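PDB 1Q9J: polyketide synthase associated protein 5, which probably transfers mycocerosyl groups from mycocerosic acid synthase onto phthiocerol, phthiodiolone and phenolphthiocerol, the last step in making dimycocerosate esters. Local coordinates for residues W65-D70 and V102-L107; L120-C125 and A133-E138; F140-D145 and G153-Q158; L246-Q251 and R407-T412. All blocks are in the same frame, centred on the assembly; numbering follows the deposited sequence.

Contact 1: W65-D70 and V102-L107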
loop_
_atom_site.group_PDB
_atom_site.type_symbol
_atom_site.label_atom_id
_atom_site.label_comp_id
_atom_site.label_asym_id
_atom_site.label_seq_id
_atom_site.Cartn_x
_atom_site.Cartn_y
_atom_site.Cartn_z
ATOM N N TRP A 65 -20.503 2.920 -8.757
ATOM C CA TRP A 65 -20.013 4.193 -8.266
ATOM C C TRP A 65 -19.480 5.101 -9.359
ATOM O O TRP A 65 -18.713 4.673 -10.228
ATOM C CB TRP A 65 -18.897 3.968 -7.269
ATOM C CG TRP A 65 -19.314 3.241 -6.071
ATOM C CD1 TRP A 65 -19.414 1.884 -5.914
ATOM C CD2 TRP A 65 -19.598 3.820 -4.804
ATOM N NE1 TRP A 65 -19.731 1.586 -4.611
ATOM C CE2 TRP A 65 -19.854 2.759 -3.906
ATOM C CE3 TRP A 65 -19.663 5.141 -4.333
ATOM C CZ2 TRP A 65 -20.161 2.977 -2.555
ATOM C CZ3 TRP A 65 -19.967 5.361 -2.994
ATOM C CH2 TRP A 65 -20.215 4.282 -2.121
ATOM N N ASN A 66 -19.889 6.364 -9.297
ATOM C CA ASN A 66 -19.432 7.358 -10.248
ATOM C C ASN A 66 -18.368 8.239 -9.644
ATOM O O ASN A 66 -18.435 8.628 -8.487
ATOM C CB ASN A 66 -20.572 8.264 -10.719
ATOM C CG ASN A 66 -21.398 7.647 -11.822
ATOM O OD1 ASN A 66 -20.879 6.934 -12.675
ATOM N ND2 ASN A 66 -22.696 7.931 -11.819
ATOM N N LEU A 67 -17.372 8.537 -10.453
ATOM C CA LEU A 67 -16.310 9.419 -10.061
ATOM C C LEU A 67 -16.817 10.713 -10.701
ATOM O O LEU A 67 -16.898 10.813 -11.934
ATOM C CB LEU A 67 -15.018 8.965 -10.718
ATOM C CG LEU A 67 -13.782 9.730 -10.301
ATOM C CD1 LEU A 67 -13.370 9.306 -8.896
ATOM C CD2 LEU A 67 -12.682 9.472 -11.290
ATOM N N VAL A 68 -17.214 11.672 -9.865
ATOM C CA VAL A 68 -17.737 12.945 -10.347
ATOM C C VAL A 68 -16.678 14.007 -10.177
ATOM O O VAL A 68 -15.974 14.030 -9.167
ATOM C CB VAL A 68 -19.010 13.345 -9.576
ATOM C CG1 VAL A 68 -19.519 14.711 -10.051
ATOM C CG2 VAL A 68 -20.082 12.286 -9.796
ATOM N N ALA A 69 -16.550 14.884 -11.165
ATOM C CA ALA A 69 -15.522 15.918 -11.095
ATOM C C ALA A 69 -15.902 17.122 -10.244
ATOM O O ALA A 69 -17.069 17.499 -10.137
ATOM C CB ALA A 69 -15.148 16.371 -12.503
ATOM N N ASP A 70 -14.879 17.698 -9.629
ATOM C CA ASP A 70 -15.027 18.876 -8.806
ATOM C C ASP A 70 -14.177 19.994 -9.401
ATOM O O ASP A 70 -13.727 19.914 -10.546
ATOM C CB ASP A 70 -14.577 18.599 -7.368
ATOM C CG ASP A 70 -15.580 17.767 -6.585
ATOM O OD1 ASP A 70 -16.785 18.070 -6.659
ATOM O OD2 ASP A 70 -15.167 16.817 -5.892
ATOM N N VAL A 102 -17.421 13.638 -0.860
ATOM C CA VAL A 102 -16.935 15.004 -0.887
ATOM C C VAL A 102 -15.583 15.206 -1.572
ATOM O O VAL A 102 -15.517 15.805 -2.632
ATOM C CB VAL A 102 -16.850 15.575 0.545
ATOM C CG1 VAL A 102 -16.372 17.022 0.509
ATOM C CG2 VAL A 102 -18.206 15.474 1.225
ATOM N N SER A 103 -14.511 14.711 -0.965
ATOM C CA SER A 103 -13.163 14.880 -1.516
ATOM C C SER A 103 -12.404 13.547 -1.487
ATOM O O SER A 103 -12.769 12.640 -0.737
ATOM C CB SER A 103 -12.431 15.942 -0.681
ATOM O OG SER A 103 -11.105 16.158 -1.102
ATOM N N LEU A 104 -11.357 13.405 -2.293
ATOM C CA LEU A 104 -10.593 12.149 -2.283
ATOM C C LEU A 104 -9.131 12.412 -1.982
ATOM O O LEU A 104 -8.323 11.493 -1.974
ATOM C CB LEU A 104 -10.697 11.452 -3.634
ATOM C CG LEU A 104 -12.110 11.093 -4.086
ATOM C CD1 LEU A 104 -12.048 10.405 -5.443
ATOM C CD2 LEU A 104 -12.754 10.178 -3.063
ATOM N N LEU A 105 -8.806 13.671 -1.724
ATOM C CA LEU A 105 -7.439 14.055 -1.445
ATOM C C LEU A 105 -7.413 15.182 -0.406
ATOM O O LEU A 105 -8.209 16.132 -0.472
ATOM C CB LEU A 105 -6.769 14.505 -2.745
ATOM C CG LEU A 105 -5.308 14.954 -2.688
ATOM C CD1 LEU A 105 -4.417 13.803 -2.251
ATOM C CD2 LEU A 105 -4.892 15.469 -4.041
ATOM N N HIS A 106 -6.486 15.066 0.544
ATOM C CA HIS A 106 -6.318 16.036 1.621
ATOM C C HIS A 106 -4.840 16.139 2.000
ATOM O O HIS A 106 -4.192 15.124 2.284
ATOM C CB HIS A 106 -7.127 15.607 2.857
ATOM C CG HIS A 106 -8.610 15.798 2.719
ATOM N ND1 HIS A 106 -9.195 17.040 2.641
ATOM C CD2 HIS A 106 -9.622 14.900 2.653
ATOM C CE1 HIS A 106 -10.507 16.904 2.534
ATOM N NE2 HIS A 106 -10.792 15.617 2.538
ATOM N N LEU A 107 -4.299 17.355 1.984
ATOM C CA LEU A 107 -2.904 17.560 2.376
ATOM C C LEU A 107 -2.907 18.297 3.711
ATOM O O LEU A 107 -3.182 19.491 3.772
ATOM C CB LEU A 107 -2.134 18.378 1.327
ATOM C CG LEU A 107 -0.663 18.597 1.717
ATOM C CD1 LEU A 107 -0.032 17.263 2.096
ATOM C CD2 LEU A 107 0.110 19.248 0.580
#

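Contact 2: L120-C125 and A133-E138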
loop_
_atom_site.group_PDB
_atom_site.type_symbol
_atom_site.label_atom_id
_atom_site.label_comp_id
_atom_site.label_asym_id
_atom_site.label_seq_id
_atom_site.Cartn_x
_atom_site.Cartn_y
_atom_site.Cartn_z
ATOM N N LEU A 120 -0.538 13.163 3.737
ATOM C CA LEU A 120 -1.357 13.153 2.540
ATOM C C LEU A 120 -2.391 12.048 2.644
ATOM O O LEU A 120 -2.071 10.914 2.995
ATOM C CB LEU A 120 -0.506 12.918 1.301
ATOM C CG LEU A 120 -1.268 13.155 -0.005
ATOM C CD1 LEU A 120 -1.103 14.612 -0.414
ATOM C CD2 LEU A 120 -0.721 12.242 -1.099
ATOM N N TYR A 121 -3.639 12.397 2.364
ATOM C CA TYR A 121 -4.727 11.430 2.399
ATOM C C TYR A 121 -5.194 11.248 0.973
ATOM O O TYR A 121 -5.478 12.216 0.256
ATOM C CB TYR A 121 -5.885 11.915 3.258
ATOM C CG TYR A 121 -5.537 12.042 4.711
ATOM C CD1 TYR A 121 -4.907 13.183 5.189
ATOM C CD2 TYR A 121 -5.842 11.017 5.615
ATOM C CE1 TYR A 121 -4.592 13.300 6.533
ATOM C CE2 TYR A 121 -5.530 11.122 6.964
ATOM C CZ TYR A 121 -4.903 12.270 7.418
ATOM O OH TYR A 121 -4.565 12.374 8.753
ATOM N N LEU A 122 -5.286 9.990 0.573
ATOM C CA LEU A 122 -5.647 9.663 -0.783
ATOM C C LEU A 122 -6.596 8.492 -0.833
ATOM O O LEU A 122 -6.325 7.438 -0.274
ATOM C CB LEU A 122 -4.372 9.319 -1.528
ATOM C CG LEU A 122 -4.433 9.197 -3.041
ATOM C CD1 LEU A 122 -4.939 10.488 -3.669
ATOM C CD2 LEU A 122 -3.027 8.867 -3.509
ATOM N N HIS A 123 -7.728 8.671 -1.490
ATOM C CA HIS A 123 -8.652 7.571 -1.595
ATOM C C HIS A 123 -7.997 6.480 -2.445
ATOM O O HIS A 123 -7.476 6.746 -3.537
ATOM C CB HIS A 123 -9.953 8.037 -2.216
ATOM C CG HIS A 123 -11.059 7.052 -2.052
ATOM N ND1 HIS A 123 -11.974 7.135 -1.027
ATOM C CD2 HIS A 123 -11.325 5.897 -2.713
ATOM C CE1 HIS A 123 -12.758 6.068 -1.053
ATOM N NE2 HIS A 123 -12.379 5.305 -2.064
ATOM N N HIS A 124 -8.032 5.250 -1.941
ATOM C CA HIS A 124 -7.397 4.117 -2.623
ATOM C C HIS A 124 -7.921 3.769 -4.028
ATOM O O HIS A 124 -7.271 3.043 -4.780
ATOM C CB HIS A 124 -7.469 2.876 -1.724
ATOM C CG HIS A 124 -6.341 1.904 -1.923
ATOM N ND1 HIS A 124 -6.055 1.327 -3.141
ATOM C CD2 HIS A 124 -5.480 1.348 -1.035
ATOM C CE1 HIS A 124 -5.074 0.457 -2.996
ATOM N NE2 HIS A 124 -4.707 0.450 -1.726
ATOM N N CYS A 125 -9.077 4.303 -4.386
ATOM C CA CYS A 125 -9.622 4.022 -5.688
ATOM C C CYS A 125 -8.850 4.850 -6.729
ATOM O O CYS A 125 -9.031 4.704 -7.933
ATOM C CB CYS A 125 -11.124 4.359 -5.722
ATOM S SG CYS A 125 -11.518 6.121 -6.147
ATOM N N ALA A 133 2.824 6.554 -3.865
ATOM C CA ALA A 133 4.203 6.892 -3.528
ATOM C C ALA A 133 4.749 7.868 -4.574
ATOM O O ALA A 133 5.440 8.838 -4.237
ATOM C CB ALA A 133 5.047 5.624 -3.496
ATOM N N VAL A 134 4.441 7.608 -5.844
ATOM C CA VAL A 134 4.894 8.478 -6.923
ATOM C C VAL A 134 4.375 9.907 -6.732
ATOM O O VAL A 134 5.091 10.871 -6.985
ATOM C CB VAL A 134 4.450 7.933 -8.312
ATOM C CG1 VAL A 134 4.641 9.005 -9.380
ATOM C CG2 VAL A 134 5.255 6.698 -8.673
ATOM N N LEU A 135 3.126 10.028 -6.288
ATOM C CA LEU A 135 2.506 11.330 -6.041
ATOM C C LEU A 135 3.244 12.023 -4.895
ATOM O O LEU A 135 3.735 13.148 -5.035
ATOM C CB LEU A 135 1.021 11.152 -5.683
ATOM C CG LEU A 135 0.171 10.585 -6.816
ATOM C CD1 LEU A 135 -1.226 10.246 -6.327
ATOM C CD2 LEU A 135 0.125 11.574 -7.963
ATOM N N VAL A 136 3.326 11.322 -3.770
ATOM C CA VAL A 136 4.008 11.808 -2.573
ATOM C C VAL A 136 5.409 12.300 -2.941
ATOM O O VAL A 136 5.894 13.311 -2.433
ATOM C CB VAL A 136 4.156 10.670 -1.541
ATOM C CG1 VAL A 136 4.906 11.152 -0.314
ATOM C CG2 VAL A 136 2.793 10.114 -1.185
ATOM N N ASP A 137 6.065 11.567 -3.826
ATOM C CA ASP A 137 7.402 11.928 -4.254
ATOM C C ASP A 137 7.340 13.180 -5.160
ATOM O O ASP A 137 8.168 14.088 -5.065
ATOM C CB ASP A 137 8.039 10.721 -4.953
ATOM C CG ASP A 137 9.332 11.071 -5.652
ATOM O OD1 ASP A 137 9.279 11.321 -6.870
ATOM O OD2 ASP A 137 10.396 11.102 -4.991
ATOM N N GLU A 138 6.331 13.233 -6.016
ATOM C CA GLU A 138 6.158 14.382 -6.883
ATOM C C GLU A 138 5.968 15.649 -6.034
ATOM O O GLU A 138 6.610 16.681 -6.278
ATOM C CB GLU A 138 4.937 14.197 -7.766
ATOM C CG GLU A 138 4.822 15.229 -8.866
ATOM C CD GLU A 138 3.629 14.982 -9.755
ATOM O OE1 GLU A 138 3.481 13.829 -10.257
ATOM O OE2 GLU A 138 2.853 15.953 -9.961
#

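Contact 3: F140-D145 and G153-Q158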
loop_
_atom_site.group_PDB
_atom_site.type_symbol
_atom_site.label_atom_id
_atom_site.label_comp_id
_atom_site.label_asym_id
_atom_site.label_seq_id
_atom_site.Cartn_x
_atom_site.Cartn_y
_atom_site.Cartn_z
ATOM N N PHE A 140 6.921 16.471 -2.926
ATOM C CA PHE A 140 8.181 16.945 -2.377
ATOM C C PHE A 140 9.145 17.416 -3.474
ATOM O O PHE A 140 9.999 18.280 -3.238
ATOM C CB PHE A 140 8.879 15.858 -1.581
ATOM C CG PHE A 140 8.323 15.632 -0.204
ATOM C CD1 PHE A 140 7.190 14.850 -0.015
ATOM C CD2 PHE A 140 9.018 16.081 0.918
ATOM C CE1 PHE A 140 6.757 14.491 1.284
ATOM C CE2 PHE A 140 8.599 15.735 2.227
ATOM C CZ PHE A 140 7.472 14.936 2.405
ATOM N N SER A 141 9.032 16.848 -4.669
ATOM C CA SER A 141 9.905 17.263 -5.748
ATOM C C SER A 141 9.535 18.689 -6.134
ATOM O O SER A 141 10.392 19.491 -6.466
ATOM C CB SER A 141 9.750 16.334 -6.958
ATOM O OG SER A 141 10.288 16.936 -8.143
ATOM N N ARG A 142 8.250 19.003 -6.066
ATOM C CA ARG A 142 7.790 20.335 -6.422
ATOM C C ARG A 142 8.028 21.322 -5.292
ATOM O O ARG A 142 8.255 22.505 -5.531
ATOM C CB ARG A 142 6.307 20.307 -6.776
ATOM C CG ARG A 142 5.929 19.135 -7.667
ATOM C CD ARG A 142 4.582 19.339 -8.327
ATOM N NE ARG A 142 4.735 20.077 -9.562
ATOM C CZ ARG A 142 4.408 19.603 -10.756
ATOM N NH1 ARG A 142 3.898 18.385 -10.876
ATOM N NH2 ARG A 142 4.617 20.348 -11.838
ATOM N N TYR A 143 7.963 20.846 -4.056
ATOM C CA TYR A 143 8.203 21.725 -2.926
ATOM C C TYR A 143 9.644 22.213 -3.002
ATOM O O TYR A 143 9.906 23.405 -2.900
ATOM C CB TYR A 143 7.974 20.980 -1.619
ATOM C CG TYR A 143 8.349 21.800 -0.412
ATOM C CD1 TYR A 143 7.605 22.918 -0.039
ATOM C CD2 TYR A 143 9.460 21.466 0.352
ATOM C CE1 TYR A 143 7.963 23.679 1.077
ATOM C CE2 TYR A 143 9.826 22.214 1.463
ATOM C CZ TYR A 143 9.074 23.316 1.821
ATOM O OH TYR A 143 9.426 24.031 2.937
ATOM N N THR A 144 10.572 21.276 -3.175
ATOM C CA THR A 144 11.984 21.614 -3.294
ATOM C C THR A 144 12.180 22.628 -4.434
ATOM O O THR A 144 12.953 23.573 -4.305
ATOM C CB THR A 144 12.836 20.347 -3.559
ATOM O OG1 THR A 144 12.692 19.440 -2.463
ATOM C CG2 THR A 144 14.305 20.702 -3.710
ATOM N N ASP A 145 11.474 22.441 -5.545
ATOM C CA ASP A 145 11.583 23.370 -6.660
ATOM C C ASP A 145 10.833 24.651 -6.341
ATOM O O ASP A 145 11.050 25.679 -6.975
ATOM C CB ASP A 145 11.001 22.769 -7.945
ATOM C CG ASP A 145 11.818 21.610 -8.477
ATOM O OD1 ASP A 145 13.066 21.719 -8.505
ATOM O OD2 ASP A 145 11.207 20.599 -8.885
ATOM N N GLY A 153 7.883 23.934 -10.618
ATOM C CA GLY A 153 8.141 23.081 -11.758
ATOM C C GLY A 153 6.999 23.182 -12.740
ATOM O O GLY A 153 5.912 23.621 -12.369
ATOM N N PRO A 154 7.218 22.788 -14.005
ATOM C CA PRO A 154 6.216 22.816 -15.080
ATOM C C PRO A 154 5.051 21.853 -14.832
ATOM O O PRO A 154 5.220 20.824 -14.178
ATOM C CB PRO A 154 7.033 22.445 -16.319
ATOM C CG PRO A 154 8.102 21.554 -15.755
ATOM C CD PRO A 154 8.510 22.290 -14.510
ATOM N N ILE A 155 3.879 22.202 -15.359
ATOM C CA ILE A 155 2.672 21.402 -15.186
ATOM C C ILE A 155 2.085 20.871 -16.493
ATOM O O ILE A 155 1.674 21.648 -17.352
ATOM C CB ILE A 155 1.548 22.222 -14.501
ATOM C CG1 ILE A 155 2.010 22.741 -13.149
ATOM C CG2 ILE A 155 0.285 21.363 -14.349
ATOM C CD1 ILE A 155 0.946 23.580 -12.434
ATOM N N THR A 156 2.051 19.552 -16.639
ATOM C CA THR A 156 1.468 18.924 -17.817
ATOM C C THR A 156 0.411 17.988 -17.255
ATOM O O THR A 156 0.725 16.925 -16.721
ATOM C CB THR A 156 2.484 18.081 -18.609
ATOM O OG1 THR A 156 3.683 18.835 -18.810
ATOM C CG2 THR A 156 1.905 17.692 -19.967
ATOM N N PRO A 157 -0.862 18.384 -17.345
ATOM C CA PRO A 157 -1.972 17.578 -16.841
ATOM C C PRO A 157 -2.138 16.259 -17.563
ATOM O O PRO A 157 -2.093 16.196 -18.794
ATOM C CB PRO A 157 -3.173 18.504 -17.007
ATOM C CG PRO A 157 -2.795 19.339 -18.179
ATOM C CD PRO A 157 -1.358 19.661 -17.877
ATOM N N GLN A 158 -2.338 15.203 -16.782
ATOM C CA GLN A 158 -2.492 13.855 -17.328
ATOM C C GLN A 158 -3.960 13.440 -17.361
ATOM O O GLN A 158 -4.766 13.919 -16.557
ATOM C CB GLN A 158 -1.698 12.863 -16.488
ATOM C CG GLN A 158 -0.322 13.333 -16.081
ATOM C CD GLN A 158 0.273 12.418 -15.039
ATOM O OE1 GLN A 158 -0.389 11.494 -14.573
ATOM N NE2 GLN A 158 1.521 12.664 -14.663
#

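Contact 4: L246-Q251 and R407-T412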
loop_
_atom_site.group_PDB
_atom_site.type_symbol
_atom_site.label_atom_id
_atom_site.label_comp_id
_atom_site.label_asym_id
_atom_site.label_seq_id
_atom_site.Cartn_x
_atom_site.Cartn_y
_atom_site.Cartn_z
ATOM N N LEU A 246 4.768 -16.210 8.068
ATOM C CA LEU A 246 4.020 -17.451 7.905
ATOM C C LEU A 246 4.302 -18.494 8.991
ATOM O O LEU A 246 3.393 -19.213 9.418
ATOM C CB LEU A 246 4.280 -18.041 6.516
ATOM C CG LEU A 246 3.571 -17.322 5.367
ATOM C CD1 LEU A 246 4.165 -17.745 4.043
ATOM C CD2 LEU A 246 2.076 -17.632 5.423
ATOM N N LEU A 247 5.551 -18.585 9.437
ATOM C CA LEU A 247 5.892 -19.537 10.489
ATOM C C LEU A 247 5.109 -19.169 11.737
ATOM O O LEU A 247 4.308 -19.963 12.243
ATOM C CB LEU A 247 7.389 -19.493 10.789
ATOM C CG LEU A 247 8.237 -20.135 9.695
ATOM C CD1 LEU A 247 9.695 -20.027 10.049
ATOM C CD2 LEU A 247 7.824 -21.583 9.529
ATOM N N THR A 248 5.347 -17.947 12.210
ATOM C CA THR A 248 4.683 -17.414 13.392
ATOM C C THR A 248 3.170 -17.614 13.361
ATOM O O THR A 248 2.567 -17.933 14.378
ATOM C CB THR A 248 4.963 -15.911 13.552
ATOM O OG1 THR A 248 6.377 -15.690 13.635
ATOM C CG2 THR A 248 4.287 -15.381 14.812
ATOM N N GLU A 249 2.554 -17.432 12.199
ATOM C CA GLU A 249 1.114 -17.604 12.111
ATOM C C GLU A 249 0.714 -18.994 12.554
ATOM O O GLU A 249 -0.309 -19.169 13.209
ATOM C CB GLU A 249 0.624 -17.360 10.686
ATOM C CG GLU A 249 0.401 -15.896 10.342
ATOM C CD GLU A 249 -0.671 -15.247 11.206
ATOM O OE1 GLU A 249 -1.751 -15.856 11.374
ATOM O OE2 GLU A 249 -0.435 -14.124 11.701
ATOM N N TRP A 250 1.523 -19.987 12.205
ATOM C CA TRP A 250 1.217 -21.365 12.574
ATOM C C TRP A 250 1.417 -21.602 14.073
ATOM O O TRP A 250 0.580 -22.232 14.723
ATOM C CB TRP A 250 2.084 -22.329 11.766
ATOM C CG TRP A 250 1.690 -23.760 11.941
ATOM C CD1 TRP A 250 0.495 -24.335 11.604
ATOM C CD2 TRP A 250 2.497 -24.805 12.491
ATOM N NE1 TRP A 250 0.506 -25.674 11.922
ATOM C CE2 TRP A 250 1.718 -25.985 12.481
ATOM C CE3 TRP A 250 3.790 -24.850 13.028
ATOM C CZ2 TRP A 250 2.206 -27.206 12.940
ATOM C CZ3 TRP A 250 4.277 -26.061 13.490
ATOM C CH2 TRP A 250 3.477 -27.225 13.457
ATOM N N GLN A 251 2.527 -21.089 14.605
ATOM C CA GLN A 251 2.869 -21.214 16.024
ATOM C C GLN A 251 1.817 -20.621 16.959
ATOM O O GLN A 251 1.750 -20.986 18.132
ATOM C CB GLN A 251 4.208 -20.525 16.305
ATOM C CG GLN A 251 5.410 -21.274 15.784
ATOM C CD GLN A 251 5.874 -22.351 16.737
ATOM O OE1 GLN A 251 6.433 -22.058 17.793
ATOM N NE2 GLN A 251 5.636 -23.604 16.378
ATOM N N ARG A 407 9.393 -10.578 15.138
ATOM C CA ARG A 407 10.506 -9.682 15.444
ATOM C C ARG A 407 11.760 -10.452 15.842
ATOM O O ARG A 407 12.784 -10.385 15.164
ATOM C CB ARG A 407 10.105 -8.739 16.588
ATOM C CG ARG A 407 10.549 -7.278 16.440
ATOM C CD ARG A 407 12.048 -7.076 16.614
ATOM N NE ARG A 407 12.819 -7.853 15.649
ATOM C CZ ARG A 407 12.757 -7.695 14.329
ATOM N NH1 ARG A 407 11.958 -6.779 13.800
ATOM N NH2 ARG A 407 13.491 -8.463 13.531
ATOM N N SER A 408 11.672 -11.184 16.947
ATOM C CA SER A 408 12.816 -11.940 17.442
ATOM C C SER A 408 13.248 -13.035 16.461
ATOM O O SER A 408 14.419 -13.412 16.417
ATOM C CB SER A 408 12.488 -12.544 18.813
ATOM O OG SER A 408 13.641 -12.601 19.649
ATOM N N LEU A 409 12.303 -13.526 15.664
ATOM C CA LEU A 409 12.599 -14.579 14.699
ATOM C C LEU A 409 13.501 -14.095 13.567
ATOM O O LEU A 409 14.287 -14.870 13.024
ATOM C CB LEU A 409 11.306 -15.156 14.125
ATOM C CG LEU A 409 11.415 -16.422 13.278
ATOM C CD1 LEU A 409 12.220 -17.471 14.008
ATOM C CD2 LEU A 409 10.014 -16.939 12.973
ATOM N N LEU A 410 13.396 -12.818 13.211
ATOM C CA LEU A 410 14.232 -12.270 12.148
ATOM C C LEU A 410 15.623 -11.921 12.662
ATOM O O LEU A 410 16.510 -11.545 11.887
ATOM C CB LEU A 410 13.580 -11.023 11.533
ATOM C CG LEU A 410 12.344 -11.209 10.646
ATOM C CD1 LEU A 410 11.861 -9.852 10.173
ATOM C CD2 LEU A 410 12.685 -12.093 9.454
ATOM N N CYS A 411 15.815 -12.047 13.972
ATOM C CA CYS A 411 17.102 -11.734 14.605
ATOM C C CYS A 411 17.815 -13.003 15.036
ATOM O O CYS A 411 18.996 -12.985 15.379
ATOM C CB CYS A 411 16.877 -10.844 15.828
ATOM S SG CYS A 411 15.911 -9.358 15.485
ATOM N N THR A 412 17.070 -14.102 15.007
ATOM C CA THR A 412 17.570 -15.410 15.387
ATOM C C THR A 412 18.141 -16.165 14.184
ATOM O O THR A 412 19.277 -16.639 14.213
ATOM C CB THR A 412 16.436 -16.255 16.012
ATOM O OG1 THR A 412 15.994 -15.635 17.224
ATOM C CG2 THR A 412 16.907 -17.666 16.305
#

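Contact 1: W65-D70 and V102-L107
At the meeting of the small antiparallel sheet (strands 6-9, 65-69 and 55-59) with the lead-in to strand 105-110, Leu67 and Leu104 touch by one methyl each. CD1 of Leu67 lies 3.9 Å from CD1 of Leu104, the two leucine branches crossing at a slant, so the meeting is a point of hydrophobic contact and not a shared face. Leu67 points its CG anti to its own backbone N (chi1 -175°), which carries the branch across, while Leu104 already heads for the other segment from its CB. The backbones stay well apart, with CA of Leu67 10.0 Å from CA of Leu104. Strand 65-69 is the central strand of its sheet, and both leucines also rest on Ser55 of the neighbouring strand 55-59, which therefore lines this junction. Beyond the end of strand 65-69, Asp70 brings OD2 to 3.4 Å from the carbonyl O of Val102. Both are acceptors, so this is proximity without a bond; the carboxylate oxygen is instead hydrogen-bonded to ND1 of His56. From Leu105 onward the second segment joins the five-stranded mixed sheet, and there the side chains of Leu105 and Leu107 turn to helix 36-49.

Contact 2: L120-C125 and A133-E138
Leu120 makes the first touch from strand 117-123 to helix 129-148: its CD2 reaches to 4.1 Å from CG2 of Val136, the two side chains running antiparallel alongside one another. This is also where the backbones approach most closely, CA of Leu120 lying 7.5 Å from CA of Val136. Two residues on, and so on the same face of the strand, Leu122 sends CD2 to 3.6 Å from CD1 of Leu135, the side chains meeting at about a right angle. Both strand leucines hold CG anti to the backbone N (chi1 -169° in Leu120, -168° in Leu122), which gives the two branches a like lean toward the helix. His123 belongs to the opposite face and sets its ring edge-to-face with Phe23. His124 follows, probably the proton acceptor and the first residue of the HxxxD motif; its ring stacks with Phe17, and its carbonyl O accepts from ND2 of Asn283. Apolar packing thus ties the strand that leads into the motif to the helix that follows it. The buried layer continues on the strand side to Leu105 and Leu107 of strand 105-110, and beyond the helix Glu138 reaches helix 36-49.

Contact 3: F140-D145 and G153-Q158
A first torsion that sets CG anti to the carbonyl carbon (chi1 -44°) and a bend at chi3 carry the guanidinium of Arg142 from helix 129-148 across to the chain at Gly153, Pro154 and Ile155. NH2 does the touching. It lies close to the carbonyl O of Pro154, modelled at 2.5 Å from NH2, with the N-H aimed well off it; a hydrogen bond is indicated, but the distance is too short and the N-H...O angle of 115° too bent to be taken literally at this resolution. The carbonyl O of Gly153 lies near the same guanidinium plane, at its edge, 3.6 Å from NH2. CG1 of Ile155 rests 3.8 Å from NH2 of Arg142, a van der Waals approach oblique to the guanidinium. The other nitrogens are used elsewhere: NH1 forms a salt bridge with Glu138, one helical turn earlier, and NE makes a weak hydrogen bond to the carbonyl O of Pro152. The salt bridge probably does most to hold the group, the bonds to Pro152 and Pro154 being weak or doubtful. The backbone of Gly153 (phi 104°) would press a side chain against the preceding carbonyl O, which glycine avoids; its N lies 4.3 Å from CB of Asp145, whose OD1 is salt-bridged to Arg354. After helix 129-148 the chain doubles back past Arg142 and runs alongside the end of helix 36-49, where a backbone hydrogen bond joins Gln158 and Thr49, before helix 164-170. This is a helix arginine meeting the carbonyl groups of the loop that follows its own helix.

Contact 4: L246-Q251 and R407-T412
CD2 of Leu409 is the atom on which this helix-helix contact turns, since it meets both Thr248 and Leu247. It lies 3.9 Å from OG1 of Thr248, the two side chains passing side by side and pointing opposite ways, and 4.3 Å from CD1 of Leu247. The touch on the threonine is van der Waals only, for its hydroxyl is hydrogen-bonded to the carbonyl O of Ala244, one turn back in its own helix. That bond fixes the rotation of Thr248, with OG1 anti to the carbonyl carbon (chi1 -58°), and holds the oxygen on the side facing Leu409. Leu409 itself points from its CB toward helix 237-253. The helices are not tightly pressed together: CA of Thr248 is 8.5 Å from CA of Leu409, and Leu409 alone makes the contacts from the second segment. Farther along the second helix, Thr412 donates from OG1 to Ser408 O at 2.8 Å, standing above the carbonyl plane, while Cys411 N reaches the same oxygen from the other face. Around the contact, Leu247 goes on to touch Ile300 and Leu303 of helix 300-317. Both helices lie against the six-stranded mixed sheet of the second of the two related domains: Leu246 packs on strand 260-267, whereas Leu410 packs on strand 387-393 farther across it, and helix 300-317 flanks helix 237-253.

In the fold
Contacts 1, 2 and 3 belong to one half of the chain, contact 4 to the other. Contacts 1 and 2, with centres 13 Å apart, share a sheet: strands 105-110 and 117-123 are antiparallel neighbours, with probable backbone hydrogen bonds from Tyr121 N to His106 O (2.8 Å) and His123 N to Leu104 O (2.9 Å). Contacts 2 and 3 follow each other along helix 129-148, their centres 14 Å apart. His124, probably the proton acceptor, lies in segment 120-125 of contact 2, and the side chain of Leu104 in contact 1 is about 9 Å from its side chain. Contact 4 is remote, its centre about 32 Å from that of contact 2 and 43 Å from that of contact 3.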